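PDB 4D7Q: ralf, proline/betaine transporter, which probably acts as a guanine nucleotide exchange factor, built here as an engineered chimera of a Legionella RalF Sec7 domain and a Rickettsia RalF capping domain. Local coordinates for residues A142-T145 and I146-N149; S156-E159 and K160-M163; N212-S216 and Q217-T221; L316-A319 and A320-T323. The protein carries 2 engineered substitutions. One frame throughout, in Å; residues are numbered along the deposited sequence.

Interaction 1: A142-T145 and I146-N149; sequences AFQT and IMLN
Asn149 N donates to Thr145 O over 2.8 Å, the shortest of four successive backbone bonds that tie residues 142-145 to 146-149 within helix 135-152. Leu148 N to Gln144 O follows closely at 2.9 Å, and Ile146 and Met147 are held to Ala142 and Phe143 in the same i to i+4 pattern. Beta-branched Ile146 fits against this ladder: with CG1 beside its own backbone N (chi1 -66°), it lays CG1 over Ala142 O at 3.2 Å, while small Ala142 and the larger Ile146 both turn to helix 93-102. On another side of the helix Gln144 and Met147 run side by side, and the thioether methyl Met147 CE rests against Gln144 NE2 at 3.3 Å. Both have CG anti to the backbone N, and the bend of Met147 at chi3 (74°) brings its methyl back to the amide. This helix belongs to the all-helical Sec7 domain, and the run from here into the following residues resembles the second Sec7 signature motif, which in relatives helps line the groove that receives the small GTPase. Thr145 suits the inward face: its hydroxyl bonds to Leu141 O one turn back, and the residue packs among Phe93, Leu97, Leu189 and Ile193. Asn149 turns its amide away from residues 142-145, and the buried polar ends are satisfied by the chain after helix 183-195, OD1 by Phe198 N and ND2 by Lys196 O. Phe143, Ile146 and Met147 also touch Trp291 of the capping domain, across the two parts of the fusion.

Interaction 2: S156-E159 and K160-M163; sequences SIPE and KNKM
Glu159 and Lys162 meet with their side chains at about a right angle, the carboxylate of one set beside the aliphatic shaft of the other. Glu159 OE1 lies 3.7 Å from Lys162 CD and also 3.7 Å from Lys162 NZ, a long salt bridge. The ammonium group is held more firmly elsewhere, by Leu152 O and Asn154 O, and the fully extended chain of Lys162 is what carries it there. That chain slants across Ile157, whose branch CG2 meets Lys162 CE at 3.8 Å; a lysine suits this place because its methylenes can lie against the isoleucine while its charge reaches the carbonyls. The backbone here makes a short 3-10 turn, with Asn161 N bonded to Pro158 O and Lys162 N to Glu159 O at 3.1 Å, both i to i+3; it lies in the loop joining helices 135-152 and 165-171 of the Sec7 domain. Pro158 suits the first position, since its ring fixes phi and no N-H is needed there; Asn161 ND2 lies over that ring, 3.7 Å from Pro158 CD, while Lys160 CG meets Pro158 CB at 3.8 Å, nearer the edge. Lys160, with CG between its backbone N and carbonyl carbon (chi1 71°), bends at its end so that NZ donates to Asn161 OD1 at 2.8 Å, in the carbonyl plane and on a lone pair. One water donates to both Glu159 O and Lys162 O, bridging the carbonyls across this exposed surface.

Interaction 3: N212-S216 and Q217-T221; sequences NNISS and QNDKT
Ser215, extended at phi -148° and psi 159°, ends the run of chain leaving strand 208-214, and the backbone then curls back so that Asn218 and Asp219 come back to its carbonyl. Ser215 O receives weak bonds from Asn218 N and from Asp219 N, the latter at 2.8 Å. Its hydroxyl joins in: Ser215 OG accepts from Asn218 N at 3.0 Å and weakly from Gln217 N, which, with the weak carbonyl bonds, meets the pattern of an ST motif. A serine suits the spot because its short side chain puts an acceptor within reach of the amides of the turn. Asn218 answers from the other end. Its CG sits between its backbone N and carbonyl carbon (chi1 70°), which folds the amide back over Ser215: OD1 accepts from Ser215 N at 3.0 Å, the donor lying above the carbonyl plane, and ND2 donates to Asn213 O at 3.3 Å. Asp219 occupies the N-cap of helix 220-230, where OD1 takes a weak bond from Thr221 N and further bonds from Phe222 N and Glu327 N. Its other oxygen, OD2, bonds to Thr328 OG1 and lies 3.6 Å from Ile214 CD1, so the buried isoleucine packs against the carboxylate. With three N-H groups donating to OD1, one of them weakly, and its place at the N-terminus of a helix, the carboxylate of Asp219 is probably stabilised in its charged form, although it lies buried in the capping domain.

Interaction 4: L316-A319 and A320-T323; sequences LKLA and AQIT
Thr323 carries its hydroxyl back to Ala319 because OG1 stands beside its own backbone N (chi1 -49°), pointing back to the preceding turn, where it donates to Ala319 O at 2.7 Å. Ala319 O is gripped twice: Thr323 N also donates to it, at 3.0 Å, and the two donors arrive from opposite faces of the carbonyl plane. A threonine is well suited to this buried position, since the bond to the preceding turn satisfies its hydroxyl while the rest of the side chain can pack. Ile322 is set similarly, with CG1 beside its backbone N (chi1 -71°), which directs CG1 back along the helix, and the extended chi2 carries CD1 to Leu318 CG at 3.7 Å. Leu318 and Ile322 form an apolar pair one turn apart, and Ile322 CG1 also lies over Leu318 O at 3.2 Å. On the more exposed flank Lys317 is extended and crosses Gln321 at a slant; Lys317 CE meets Gln321 NE2 at 3.6 Å, a contact between a methylene and the amide. The backbone keeps the i to i+4 pattern through all four bonds, Gln321 N to Lys317 O being 2.8 Å. Small Ala319 and Ala320 allow close approach to Tyr209, with Ile301 also against Ala319. This largely buried alpha-helix, 313-325, packs on strands 208-214 and 297-303 of the antiparallel sheet and, on an adjoining flank, on helix 341-351, an alpha/beta packing within the capping domain.

How the interactions relate
Interactions 1 and 2 lie in the Sec7 part of the chimera, interactions 3 and 4 in the capping part. The first two have centres about 15 Å apart and touch directly: Leu148 CD1 packs on Met163 CB at 3.7 Å, joining the buried helix to the surface loop that follows it. Interactions 3 and 4 have centres about 18 Å apart and nearest atoms about 6 Å apart; strand 208-214, which leads into the first, also packs under the helix of the second. Across the fusion, interactions 2 and 4 are farthest apart, about 43 Å between centres. A bound HEPES molecule, probably from crystallisation, lies about 5 Å from the side chain of Ile157 in interaction 2.

Interaction 1: A142-T145 and I146-N149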
loop_
_atom_site.group_PDB
_atom_site.type_symbol
_atom_site.label_atom_id
_atom_site.label_comp_id
_atom_site.label_asym_id
_atom_site.label_seq_id
_atom_site.Cartn_x
_atom_site.Cartn_y
_atom_site.Cartn_z
ATOM N N ALA A 142 -7.887 3.064 -13.814
ATOM C CA ALA A 142 -7.080 3.746 -12.791
ATOM C C ALA A 142 -5.612 3.349 -12.830
ATOM O O ALA A 142 -4.748 4.231 -12.882
ATOM C CB ALA A 142 -7.653 3.537 -11.396
ATOM N N PHE A 143 -5.327 2.040 -12.805
ATOM C CA PHE A 143 -3.953 1.538 -12.885
ATOM C C PHE A 143 -3.292 1.921 -14.213
ATOM O O PHE A 143 -2.105 2.270 -14.229
ATOM C CB PHE A 143 -3.884 0.020 -12.628
ATOM C CG PHE A 143 -3.690 -0.295 -11.161
ATOM C CD1 PHE A 143 -2.450 -0.106 -10.547
ATOM C CD2 PHE A 143 -4.766 -0.700 -10.367
ATOM C CE1 PHE A 143 -2.287 -0.345 -9.179
ATOM C CE2 PHE A 143 -4.591 -0.963 -9.001
ATOM C CZ PHE A 143 -3.355 -0.782 -8.421
ATOM N N GLN A 144 -4.063 1.916 -15.309
ATOM C CA GLN A 144 -3.508 2.320 -16.607
ATOM C C GLN A 144 -3.102 3.786 -16.604
ATOM O O GLN A 144 -2.058 4.112 -17.172
ATOM C CB GLN A 144 -4.487 2.075 -17.771
ATOM C CG GLN A 144 -3.801 2.077 -19.162
ATOM C CD GLN A 144 -2.844 0.905 -19.336
ATOM O OE1 GLN A 144 -3.042 -0.197 -18.797
ATOM N NE2 GLN A 144 -1.766 1.114 -20.076
ATOM N N THR A 145 -3.997 4.662 -16.060
ATOM C CA THR A 145 -3.866 6.120 -16.004
ATOM C C THR A 145 -2.636 6.503 -15.179
ATOM O O THR A 145 -1.852 7.337 -15.611
ATOM C CB THR A 145 -5.181 6.745 -15.479
ATOM O OG1 THR A 145 -6.255 6.420 -16.359
ATOM C CG2 THR A 145 -5.099 8.248 -15.267
ATOM N N ILE A 146 -2.457 5.867 -14.012
ATOM C CA ILE A 146 -1.310 6.129 -13.148
ATOM C C ILE A 146 0.008 5.837 -13.899
ATOM O O ILE A 146 0.934 6.658 -13.884
ATOM C CB ILE A 146 -1.392 5.274 -11.855
ATOM C CG1 ILE A 146 -2.589 5.687 -10.953
ATOM C CG2 ILE A 146 -0.054 5.381 -11.075
ATOM C CD1 ILE A 146 -2.930 4.575 -9.797
ATOM N N MET A 147 0.093 4.634 -14.500
ATOM C CA MET A 147 1.291 4.178 -15.192
ATOM C C MET A 147 1.601 5.063 -16.385
ATOM O O MET A 147 2.754 5.485 -16.528
ATOM C CB MET A 147 1.175 2.705 -15.616
ATOM C CG MET A 147 2.380 2.249 -16.450
ATOM S SD MET A 147 2.207 0.586 -17.099
ATOM C CE MET A 147 1.053 0.829 -18.362
ATOM N N LEU A 148 0.585 5.321 -17.252
ATOM C CA LEU A 148 0.755 6.186 -18.423
ATOM C C LEU A 148 1.145 7.608 -18.025
ATOM O O LEU A 148 2.087 8.174 -18.601
ATOM C CB LEU A 148 -0.479 6.177 -19.320
ATOM C CG LEU A 148 -0.392 6.992 -20.651
ATOM C CD1 LEU A 148 0.696 6.432 -21.609
ATOM C CD2 LEU A 148 -1.761 7.025 -21.364
ATOM N N ASN A 149 0.437 8.187 -17.051
ATOM C CA ASN A 149 0.761 9.546 -16.590
ATOM C C ASN A 149 2.202 9.662 -16.114
ATOM O O ASN A 149 2.887 10.590 -16.514
ATOM C CB ASN A 149 -0.223 10.043 -15.536
ATOM C CG ASN A 149 0.071 11.452 -15.101
ATOM O OD1 ASN A 149 0.840 11.654 -14.185
ATOM N ND2 ASN A 149 -0.468 12.455 -15.791
#

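Interaction 2: S156-E159 and K160-M163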
loop_
_atom_site.group_PDB
_atom_site.type_symbol
_atom_site.label_atom_id
_atom_site.label_comp_id
_atom_site.label_asym_id
_atom_site.label_seq_id
_atom_site.Cartn_x
_atom_site.Cartn_y
_atom_site.Cartn_z
ATOM N N SER A 156 12.924 11.848 -19.278
ATOM C CA SER A 156 14.046 10.961 -19.604
ATOM C C SER A 156 13.620 9.782 -20.468
ATOM O O SER A 156 14.465 9.163 -21.086
ATOM C CB SER A 156 14.777 10.501 -18.346
ATOM O OG SER A 156 14.023 9.543 -17.629
ATOM N N ILE A 157 12.319 9.474 -20.515
ATOM C CA ILE A 157 11.840 8.362 -21.335
ATOM C C ILE A 157 11.766 8.807 -22.782
ATOM O O ILE A 157 11.120 9.821 -23.053
ATOM C CB ILE A 157 10.498 7.779 -20.811
ATOM C CG1 ILE A 157 10.750 7.021 -19.491
ATOM C CG2 ILE A 157 9.817 6.853 -21.886
ATOM C CD1 ILE A 157 9.540 6.522 -18.818
ATOM N N PRO A 158 12.417 8.088 -23.727
ATOM C CA PRO A 158 12.354 8.526 -25.140
ATOM C C PRO A 158 10.907 8.693 -25.642
ATOM O O PRO A 158 10.039 7.855 -25.351
ATOM C CB PRO A 158 13.128 7.426 -25.884
ATOM C CG PRO A 158 14.082 6.846 -24.840
ATOM C CD PRO A 158 13.271 6.883 -23.559
ATOM N N GLU A 159 10.626 9.825 -26.320
ATOM C CA GLU A 159 9.289 10.148 -26.843
ATOM C C GLU A 159 8.733 9.022 -27.734
ATOM O O GLU A 159 7.537 8.699 -27.677
ATOM C CB GLU A 159 9.311 11.490 -27.606
ATOM C CG GLU A 159 7.944 12.124 -27.804
ATOM C CD GLU A 159 7.200 12.594 -26.561
ATOM O OE1 GLU A 159 7.820 12.699 -25.477
ATOM O OE2 GLU A 159 5.990 12.885 -26.687
ATOM N N LYS A 160 9.629 8.404 -28.513
ATOM C CA LYS A 160 9.348 7.283 -29.398
ATOM C C LYS A 160 8.653 6.076 -28.711
ATOM O O LYS A 160 7.940 5.351 -29.398
ATOM C CB LYS A 160 10.645 6.834 -30.094
ATOM C CG LYS A 160 11.636 6.127 -29.162
ATOM C CD LYS A 160 12.835 5.538 -29.925
ATOM C CE LYS A 160 13.895 5.044 -28.947
ATOM N NZ LYS A 160 13.436 3.853 -28.163
ATOM N N ASN A 161 8.873 5.848 -27.387
ATOM C CA ASN A 161 8.284 4.704 -26.659
ATOM C C ASN A 161 6.887 4.976 -26.158
ATOM O O ASN A 161 6.178 4.047 -25.818
ATOM C CB ASN A 161 9.132 4.318 -25.424
ATOM C CG ASN A 161 10.577 4.015 -25.652
ATOM O OD1 ASN A 161 11.056 3.950 -26.782
ATOM N ND2 ASN A 161 11.325 3.899 -24.561
ATOM N N LYS A 162 6.529 6.249 -26.024
ATOM C CA LYS A 162 5.313 6.694 -25.375
ATOM C C LYS A 162 4.029 6.347 -26.125
ATOM O O LYS A 162 3.912 6.606 -27.317
ATOM C CB LYS A 162 5.416 8.181 -24.961
ATOM C CG LYS A 162 6.491 8.405 -23.887
ATOM C CD LYS A 162 6.657 9.860 -23.484
ATOM C CE LYS A 162 7.787 10.024 -22.486
ATOM N NZ LYS A 162 7.923 11.440 -22.024
ATOM N N MET A 163 3.092 5.700 -25.404
ATOM C CA MET A 163 1.804 5.263 -25.910
ATOM C C MET A 163 1.061 6.477 -26.404
ATOM O O MET A 163 1.042 7.503 -25.737
ATOM C CB MET A 163 1.011 4.543 -24.808
ATOM C CG MET A 163 -0.211 3.780 -25.331
ATOM S SD MET A 163 -1.029 2.857 -24.017
ATOM C CE MET A 163 -0.082 1.381 -24.016
HETATM O O HOH W 1 5.339 7.869 -29.062
#

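Interaction 3: N212-S216 and Q217-T221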
loop_
_atom_site.group_PDB
_atom_site.type_symbol
_atom_site.label_atom_id
_atom_site.label_comp_id
_atom_site.label_asym_id
_atom_site.label_seq_id
_atom_site.Cartn_x
_atom_site.Cartn_y
_atom_site.Cartn_z
ATOM N N ASN A 212 16.025 -2.418 0.203
ATOM C CA ASN A 212 15.930 -1.981 -1.189
ATOM C C ASN A 212 17.113 -2.480 -1.967
ATOM O O ASN A 212 18.134 -2.797 -1.370
ATOM C CB ASN A 212 15.942 -0.462 -1.285
ATOM C CG ASN A 212 14.716 0.187 -0.758
ATOM O OD1 ASN A 212 13.623 -0.392 -0.768
ATOM N ND2 ASN A 212 14.873 1.430 -0.350
ATOM N N ASN A 213 16.990 -2.504 -3.304
ATOM C CA ASN A 213 18.055 -2.870 -4.246
ATOM C C ASN A 213 18.667 -4.230 -3.919
ATOM O O ASN A 213 19.885 -4.415 -4.020
ATOM C CB ASN A 213 19.129 -1.742 -4.336
ATOM C CG ASN A 213 18.540 -0.346 -4.458
ATOM O OD1 ASN A 213 17.835 -0.019 -5.411
ATOM N ND2 ASN A 213 18.787 0.502 -3.474
ATOM N N ILE A 214 17.807 -5.181 -3.502
ATOM C CA ILE A 214 18.234 -6.534 -3.143
ATOM C C ILE A 214 18.358 -7.361 -4.423
ATOM O O ILE A 214 17.603 -7.123 -5.369
ATOM C CB ILE A 214 17.299 -7.173 -2.061
ATOM C CG1 ILE A 214 18.024 -8.289 -1.259
ATOM C CG2 ILE A 214 15.920 -7.622 -2.623
ATOM C CD1 ILE A 214 17.379 -8.685 0.096
ATOM N N SER A 215 19.334 -8.273 -4.491
ATOM C CA SER A 215 19.471 -9.139 -5.670
ATOM C C SER A 215 20.026 -10.523 -5.362
ATOM O O SER A 215 20.678 -10.714 -4.335
ATOM C CB SER A 215 20.241 -8.453 -6.804
ATOM O OG SER A 215 21.643 -8.659 -6.776
ATOM N N SER A 216 19.769 -11.482 -6.270
ATOM C CA SER A 216 20.301 -12.845 -6.206
ATOM C C SER A 216 21.826 -12.801 -6.316
ATOM O O SER A 216 22.516 -13.638 -5.731
ATOM C CB SER A 216 19.738 -13.696 -7.341
ATOM O OG SER A 216 18.464 -14.235 -7.024
ATOM N N GLN A 217 22.344 -11.797 -7.040
ATOM C CA GLN A 217 23.777 -11.600 -7.255
ATOM C C GLN A 217 24.459 -11.018 -6.021
ATOM O O GLN A 217 25.616 -11.339 -5.770
ATOM C CB GLN A 217 24.034 -10.711 -8.494
ATOM C CG GLN A 217 23.754 -11.386 -9.846
ATOM C CD GLN A 217 22.294 -11.721 -10.111
ATOM O OE1 GLN A 217 21.411 -10.851 -10.174
ATOM N NE2 GLN A 217 22.009 -13.004 -10.269
ATOM N N ASN A 218 23.750 -10.170 -5.253
ATOM C CA ASN A 218 24.311 -9.517 -4.065
ATOM C C ASN A 218 23.918 -10.120 -2.698
ATOM O O ASN A 218 24.521 -9.745 -1.686
ATOM C CB ASN A 218 24.090 -7.980 -4.116
ATOM C CG ASN A 218 22.654 -7.487 -3.939
ATOM O OD1 ASN A 218 21.912 -7.890 -3.020
ATOM N ND2 ASN A 218 22.268 -6.505 -4.758
ATOM N N ASP A 219 22.913 -11.043 -2.656
ATOM C CA ASP A 219 22.436 -11.646 -1.402
ATOM C C ASP A 219 22.165 -13.173 -1.527
ATOM O O ASP A 219 21.296 -13.579 -2.307
ATOM C CB ASP A 219 21.163 -10.891 -0.944
ATOM C CG ASP A 219 20.769 -11.090 0.507
ATOM O OD1 ASP A 219 20.725 -12.251 0.959
ATOM O OD2 ASP A 219 20.461 -10.089 1.177
ATOM N N LYS A 220 22.882 -14.000 -0.730
ATOM C CA LYS A 220 22.731 -15.469 -0.730
ATOM C C LYS A 220 21.375 -15.935 -0.225
ATOM O O LYS A 220 20.832 -16.905 -0.768
ATOM C CB LYS A 220 23.881 -16.184 0.013
ATOM C CG LYS A 220 23.993 -17.675 -0.322
ATOM C CD LYS A 220 25.193 -18.352 0.357
ATOM C CE LYS A 220 24.819 -19.182 1.565
ATOM N NZ LYS A 220 24.173 -20.467 1.190
ATOM N N THR A 221 20.812 -15.242 0.789
ATOM C CA THR A 221 19.479 -15.561 1.316
ATOM C C THR A 221 18.398 -15.227 0.274
ATOM O O THR A 221 17.472 -16.019 0.065
ATOM C CB THR A 221 19.229 -14.871 2.665
ATOM O OG1 THR A 221 20.387 -15.029 3.482
ATOM C CG2 THR A 221 18.004 -15.443 3.394
#

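Interaction 4: L316-A319 and A320-T323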
loop_
_atom_site.group_PDB
_atom_site.type_symbol
_atom_site.label_atom_id
_atom_site.label_comp_id
_atom_site.label_asym_id
_atom_site.label_seq_id
_atom_site.Cartn_x
_atom_site.Cartn_y
_atom_site.Cartn_z
ATOM N N LEU A 316 7.731 -10.111 16.659
ATOM C CA LEU A 316 8.674 -9.022 16.463
ATOM C C LEU A 316 10.098 -9.595 16.391
ATOM O O LEU A 316 10.857 -9.229 15.491
ATOM C CB LEU A 316 8.533 -7.985 17.610
ATOM C CG LEU A 316 9.562 -6.830 17.641
ATOM C CD1 LEU A 316 9.465 -5.935 16.407
ATOM C CD2 LEU A 316 9.429 -6.009 18.890
ATOM N N LYS A 317 10.433 -10.544 17.300
ATOM C CA LYS A 317 11.737 -11.208 17.303
ATOM C C LYS A 317 11.934 -11.983 15.992
ATOM O O LYS A 317 12.963 -11.827 15.331
ATOM C CB LYS A 317 11.832 -12.151 18.509
ATOM C CG LYS A 317 13.231 -12.687 18.756
ATOM C CD LYS A 317 13.214 -13.842 19.728
ATOM C CE LYS A 317 14.569 -14.497 19.834
ATOM N NZ LYS A 317 14.674 -15.349 21.051
ATOM N N LEU A 318 10.919 -12.790 15.599
ATOM C CA LEU A 318 10.963 -13.565 14.355
ATOM C C LEU A 318 11.160 -12.662 13.134
ATOM O O LEU A 318 12.020 -12.980 12.302
ATOM C CB LEU A 318 9.711 -14.465 14.206
ATOM C CG LEU A 318 9.618 -15.364 12.949
ATOM C CD1 LEU A 318 10.762 -16.401 12.888
ATOM C CD2 LEU A 318 8.289 -16.056 12.888
ATOM N N ALA A 319 10.452 -11.500 13.067
ATOM C CA ALA A 319 10.629 -10.561 11.948
ATOM C C ALA A 319 12.080 -10.027 11.922
ATOM O O ALA A 319 12.693 -10.044 10.856
ATOM C CB ALA A 319 9.623 -9.417 12.015
ATOM N N ALA A 320 12.671 -9.694 13.104
ATOM C CA ALA A 320 14.074 -9.251 13.175
ATOM C C ALA A 320 15.068 -10.365 12.807
ATOM O O ALA A 320 16.066 -10.064 12.155
ATOM C CB ALA A 320 14.403 -8.681 14.547
ATOM N N GLN A 321 14.793 -11.643 13.205
ATOM C CA GLN A 321 15.656 -12.817 12.886
ATOM C C GLN A 321 15.692 -13.076 11.384
ATOM O O GLN A 321 16.758 -13.331 10.819
ATOM C CB GLN A 321 15.177 -14.093 13.613
ATOM C CG GLN A 321 15.413 -14.050 15.118
ATOM C CD GLN A 321 14.788 -15.199 15.867
ATOM O OE1 GLN A 321 13.588 -15.451 15.795
ATOM N NE2 GLN A 321 15.589 -15.891 16.646
ATOM N N ILE A 322 14.513 -13.024 10.748
ATOM C CA ILE A 322 14.344 -13.212 9.302
ATOM C C ILE A 322 15.116 -12.111 8.587
ATOM O O ILE A 322 15.894 -12.412 7.674
ATOM C CB ILE A 322 12.842 -13.198 8.916
ATOM C CG1 ILE A 322 12.137 -14.486 9.429
ATOM C CG2 ILE A 322 12.660 -13.011 7.372
ATOM C CD1 ILE A 322 10.578 -14.414 9.486
ATOM N N THR A 323 14.919 -10.840 9.026
ATOM C CA THR A 323 15.593 -9.690 8.418
ATOM C C THR A 323 17.106 -9.797 8.516
ATOM O O THR A 323 17.796 -9.592 7.520
ATOM C CB THR A 323 15.079 -8.358 8.976
ATOM O OG1 THR A 323 13.654 -8.343 8.960
ATOM C CG2 THR A 323 15.562 -7.202 8.162
#